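Alkaline serine protease (Thermobifida fusca, PDB 2PFE) probably hydrolyses peptide bonds within proteins as an S1-family serine endopeptidase with a double beta-barrel fold like that of alpha-lytic protease. Local coordinates at residues A1-G6 and G19-Q24; P73-Y78 and P143-S148. All blocks are in the same frame, centred on the assembly; numbering follows the deposited sequence.

The chain is the protease domain of a longer precursor, and its two contacts follow one another in series: neither nests in nor crosses the other. From the N terminus, interaction 1 brings 1-6 against 19-24 and closes a loop of 12 residues; interaction 2 later brings 73-78 against 143-148, with 64 residues between. The first joins the N-terminal strand to a six-stranded antiparallel sheet; the second sets strand 74-76, paired with 82-84, against strand 143-146 of the six-stranded closed barrel. Their centres lie about 11 Å apart and they touch directly: Gly5 O is 2.8 Å from Asn76 N and Gly6 O is 2.7 Å from Tyr78 OH, both probable hydrogen bonds, while Gly19 O packs 3.3 Å from Pro143 CB.

Interaction 1: A1-G6 and G19-Q24; sequences AAIIGG and GFSVRQ
Ile3 meets Ser21 through its gamma-methyl branch: CG2 lies 3.4 Å from Ser21 OG. The torsions account for this. With chi1 at -59°, Ile3 CG2 is anti to its own backbone N and faces the serine, while the CG1-CD1 arm leads away from 19-24; the side chain also touches Ile18, Pro46 and Ile65. Ser21 sets OG anti to its carbonyl carbon (chi1 -68°), which also brings the oxygen to 3.5 Å from Ile3 O. That pair is an approach, since the hydroxyl is hydrogen-bonded to Thr72 O, and Thr72 OG1 in turn bonds to Ile3 O. Strand 2-5 runs parallel to strand 70-72, whose Thr72 thus links it to strand 20-24 of the six-stranded antiparallel sheet.

Further along, the two backbones, running 159° apart over the touching parts, close from a CA separation of 6.5 Å at Ile3-Ser21 to 4.9 Å at Gly5-Gly19. Gly5 CA comes 3.2 Å from Gly19 O, and a beta carbon on Gly5 would overlap that oxygen. Gly19 and Phe20 form a classic beta bulge opposite Ala31.

No hydrogen bond spans the two segments, and Gly19 O is buried without any hydrogen-bonding partner in the model. The chemistry thus implies close van der Waals fitting, made possible by glycine, with Ile3 O and Ser21 OG both bonded to Thr72.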
# COMPACT_ATOMS: atom_id res chain seq x y z
N ALA A 1 3.38 -18.94 2.84
CA ALA A 1 1.97 -18.51 2.60
C ALA A 1 1.85 -17.55 1.42
O ALA A 1 2.85 -16.97 0.98
CB ALA A 1 1.38 -17.87 3.87
N ALA A 2 0.62 -17.36 0.93
CA ALA A 2 0.34 -16.41 -0.15
C ALA A 2 0.53 -14.98 0.35
O ALA A 2 0.10 -14.65 1.46
CB ALA A 2 -1.08 -16.59 -0.65
N ILE A 3 1.19 -14.15 -0.47
CA ILE A 3 1.26 -12.71 -0.24
C ILE A 3 -0.00 -12.09 -0.82
O ILE A 3 -0.22 -12.14 -2.02
CB ILE A 3 2.50 -12.07 -0.92
CG1 ILE A 3 3.81 -12.69 -0.40
CG2 ILE A 3 2.54 -10.57 -0.72
CD1 ILE A 3 4.03 -12.56 1.09
N ILE A 4 -0.80 -11.47 0.04
CA ILE A 4 -2.09 -10.92 -0.38
C ILE A 4 -2.21 -9.46 0.10
O ILE A 4 -2.00 -9.14 1.28
CB ILE A 4 -3.30 -11.82 0.09
CG1 ILE A 4 -3.22 -13.20 -0.58
CG2 ILE A 4 -4.64 -11.15 -0.23
CD1 ILE A 4 -4.28 -14.16 -0.16
N GLY A 5 -2.53 -8.57 -0.83
CA GLY A 5 -2.61 -7.16 -0.47
C GLY A 5 -3.66 -6.94 0.60
O GLY A 5 -4.75 -7.52 0.55
N GLY A 6 -3.34 -6.09 1.58
CA GLY A 6 -4.27 -5.81 2.68
C GLY A 6 -4.04 -6.64 3.93
O GLY A 6 -4.57 -6.33 4.99
N GLY A 19 0.95 -4.01 0.52
CA GLY A 19 0.35 -3.31 -0.60
C GLY A 19 -0.01 -4.23 -1.76
O GLY A 19 -1.12 -4.71 -1.84
N PHE A 20 0.95 -4.46 -2.66
CA PHE A 20 0.76 -5.29 -3.85
C PHE A 20 1.99 -6.19 -4.03
O PHE A 20 3.12 -5.71 -3.92
CB PHE A 20 0.65 -4.45 -5.13
CG PHE A 20 -0.56 -3.55 -5.20
CD1 PHE A 20 -0.47 -2.20 -4.86
CD2 PHE A 20 -1.79 -4.03 -5.61
CE1 PHE A 20 -1.60 -1.35 -4.94
CE2 PHE A 20 -2.91 -3.21 -5.68
CZ PHE A 20 -2.82 -1.87 -5.36
N SER A 21 1.78 -7.45 -4.35
CA SER A 21 2.91 -8.30 -4.79
C SER A 21 3.62 -7.66 -5.98
O SER A 21 2.97 -7.12 -6.90
CB SER A 21 2.44 -9.69 -5.21
OG SER A 21 1.98 -10.44 -4.10
N VAL A 22 4.95 -7.73 -5.97
CA VAL A 22 5.79 -7.24 -7.07
C VAL A 22 6.92 -8.22 -7.38
O VAL A 22 7.22 -9.10 -6.58
CB VAL A 22 6.42 -5.83 -6.76
CG1 VAL A 22 5.35 -4.74 -6.64
CG2 VAL A 22 7.33 -5.87 -5.53
N ARG A 23 7.52 -8.05 -8.55
CA ARG A 23 8.76 -8.73 -8.92
C ARG A 23 9.83 -7.70 -9.27
O ARG A 23 9.51 -6.61 -9.74
CB ARG A 23 8.56 -9.64 -10.14
CG ARG A 23 7.53 -10.73 -9.95
CD ARG A 23 7.33 -11.48 -11.26
NE ARG A 23 6.25 -12.47 -11.14
CZ ARG A 23 6.35 -13.63 -10.51
NH1 ARG A 23 7.50 -14.00 -9.93
NH2 ARG A 23 5.30 -14.45 -10.46
N GLN A 24 11.09 -8.07 -9.05
CA GLN A 24 12.22 -7.30 -9.56
C GLN A 24 13.16 -8.33 -10.14
O GLN A 24 13.85 -9.03 -9.40
CB GLN A 24 12.91 -6.51 -8.44
CG GLN A 24 14.01 -5.56 -8.96
CD GLN A 24 14.68 -4.78 -7.85
OE1 GLN A 24 15.47 -5.33 -7.09
NE2 GLN A 24 14.36 -3.48 -7.75

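Interaction 2: P73-Y78 and P143-S148; sequences PLVNRY and PWLTGS
The seam between the two beta-barrels of this chymotrypsin-like fold includes an apolar cluster in which Val75, of strand 74-76, packs on Pro143 and Leu145, of strand 143-146. Both gamma-methyls of the valine take part. With CG1 anti to the backbone N (chi1 167°) and CG2 beside it, they straddle the proline's outermost ring carbon: Pro143 CG is 3.6 Å from Val75 CG1 and 3.8 Å from Val75 CG2. The valine and proline side chains run past each other in opposite directions, so they meet alongside. Leu145 instead approaches Val75 tip to tip, its CD1 methyl 3.9 Å from Val75 CB. The same Leu145 CD1 lies 4.0 Å from Val75 CG2 and about as far from CG1. Proline and leucine both direct their beta carbons toward the valine, as expected for residues two apart on one strand, while Trp144 between them points away. All three touching residues are buried, and no hydrogen bond links the segments. Cutting Val75 back to an alanine removes both methyls and is likely to open a gap beside Pro143 CG and Leu145 CD1, the latter keeping only its contact with CB.

Where strand 74-76 ends, Asn76 forms an Asx turn: Tyr78 N donates to Asn76 OD1 over 2.8 Å. The bond is somewhat bent, and the donor sits above the carbonyl plane, 37° out of it. Asn76 ND2 lies over one face of the Tyr78 ring, 3.5 Å above its plane toward the rim, and is hydrogen-bonded to Asn7 OD1.

Phe20 of strand 20-24 touches Val75, Pro143 and Leu145 alike. Strand 82-84 pairs antiparallel with 74-76 and brings Val83 against Leu145, while Ser100 of strand 96-101 touches Val75 and shares a backbone hydrogen bond with Pro143.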
# COMPACT_ATOMS: atom_id res chain seq x y z
N PRO A 73 -1.51 -12.10 -7.43
CA PRO A 73 -2.11 -10.83 -7.86
C PRO A 73 -3.38 -10.49 -7.07
O PRO A 73 -4.32 -9.91 -7.63
CB PRO A 73 -2.47 -11.13 -9.31
CG PRO A 73 -2.84 -12.57 -9.30
CD PRO A 73 -1.92 -13.23 -8.29
N LEU A 74 -3.40 -10.84 -5.79
CA LEU A 74 -4.64 -10.77 -5.02
C LEU A 74 -4.62 -9.66 -3.98
O LEU A 74 -3.56 -9.32 -3.44
CB LEU A 74 -4.88 -12.09 -4.31
CG LEU A 74 -5.12 -13.27 -5.25
CD1 LEU A 74 -5.26 -14.55 -4.45
CD2 LEU A 74 -6.35 -13.01 -6.14
N VAL A 75 -5.81 -9.12 -3.72
CA VAL A 75 -6.05 -8.21 -2.60
C VAL A 75 -7.20 -8.76 -1.76
O VAL A 75 -8.18 -9.29 -2.30
CB VAL A 75 -6.37 -6.77 -3.10
CG1 VAL A 75 -6.94 -5.90 -1.97
CG2 VAL A 75 -5.12 -6.12 -3.73
N ASN A 76 -7.07 -8.66 -0.44
CA ASN A 76 -8.10 -9.14 0.48
C ASN A 76 -9.30 -8.19 0.47
O ASN A 76 -9.15 -6.97 0.68
CB ASN A 76 -7.50 -9.29 1.88
CG ASN A 76 -8.37 -10.10 2.82
OD1 ASN A 76 -9.58 -10.26 2.60
ND2 ASN A 76 -7.77 -10.59 3.89
N ARG A 77 -10.47 -8.77 0.20
CA ARG A 77 -11.71 -8.01 0.11
C ARG A 77 -12.39 -7.89 1.48
O ARG A 77 -13.31 -7.10 1.66
CB ARG A 77 -12.60 -8.66 -0.96
CG ARG A 77 -14.01 -8.11 -1.13
CD ARG A 77 -13.98 -6.63 -1.49
NE ARG A 77 -15.32 -6.11 -1.77
CZ ARG A 77 -16.21 -5.75 -0.85
NH1 ARG A 77 -15.94 -5.86 0.44
NH2 ARG A 77 -17.40 -5.29 -1.24
N TYR A 78 -11.92 -8.70 2.43
CA TYR A 78 -12.37 -8.68 3.82
C TYR A 78 -13.82 -9.08 4.03
O TYR A 78 -14.45 -8.73 5.03
CB TYR A 78 -12.00 -7.37 4.53
CG TYR A 78 -10.57 -7.42 4.97
CD1 TYR A 78 -9.56 -6.79 4.23
CD2 TYR A 78 -10.20 -8.15 6.10
CE1 TYR A 78 -8.23 -6.86 4.63
CE2 TYR A 78 -8.88 -8.25 6.50
CZ TYR A 78 -7.89 -7.58 5.78
OH TYR A 78 -6.59 -7.69 6.21
N PRO A 143 -3.21 -1.68 -0.16
CA PRO A 143 -3.51 -1.34 -1.55
C PRO A 143 -4.79 -0.54 -1.73
O PRO A 143 -5.75 -0.69 -0.95
CB PRO A 143 -3.70 -2.71 -2.20
CG PRO A 143 -4.32 -3.56 -1.09
CD PRO A 143 -3.55 -3.09 0.15
N TRP A 144 -4.81 0.22 -2.82
CA TRP A 144 -5.99 0.96 -3.29
C TRP A 144 -6.31 0.46 -4.67
O TRP A 144 -5.40 0.32 -5.51
CB TRP A 144 -5.67 2.47 -3.35
CG TRP A 144 -5.47 3.05 -2.00
CD1 TRP A 144 -4.41 2.84 -1.17
CD2 TRP A 144 -6.38 3.92 -1.27
NE1 TRP A 144 -4.59 3.50 0.02
CE2 TRP A 144 -5.78 4.17 -0.01
CE3 TRP A 144 -7.64 4.49 -1.55
CZ2 TRP A 144 -6.37 4.99 0.96
CZ3 TRP A 144 -8.25 5.28 -0.57
CH2 TRP A 144 -7.60 5.54 0.67
N LEU A 145 -7.59 0.19 -4.90
CA LEU A 145 -8.10 -0.31 -6.18
C LEU A 145 -9.27 0.51 -6.66
O LEU A 145 -10.16 0.91 -5.88
CB LEU A 145 -8.55 -1.78 -6.05
CG LEU A 145 -7.49 -2.86 -5.87
CD1 LEU A 145 -8.17 -4.14 -5.40
CD2 LEU A 145 -6.71 -3.06 -7.14
N THR A 146 -9.27 0.79 -7.96
CA THR A 146 -10.48 1.21 -8.63
C THR A 146 -10.79 0.06 -9.58
O THR A 146 -10.08 -0.15 -10.57
CB THR A 146 -10.30 2.54 -9.38
OG1 THR A 146 -9.97 3.55 -8.42
CG2 THR A 146 -11.60 2.91 -10.10
N GLY A 147 -11.84 -0.69 -9.26
CA GLY A 147 -12.11 -1.97 -9.95
C GLY A 147 -10.93 -2.91 -9.78
O GLY A 147 -10.49 -3.16 -8.65
N SER A 148 -10.38 -3.40 -10.89
CA SER A 148 -9.20 -4.27 -10.84
C SER A 148 -7.86 -3.53 -11.05
O SER A 148 -6.80 -4.15 -11.22
CB SER A 148 -9.35 -5.38 -11.87
OG SER A 148 -9.40 -4.80 -13.16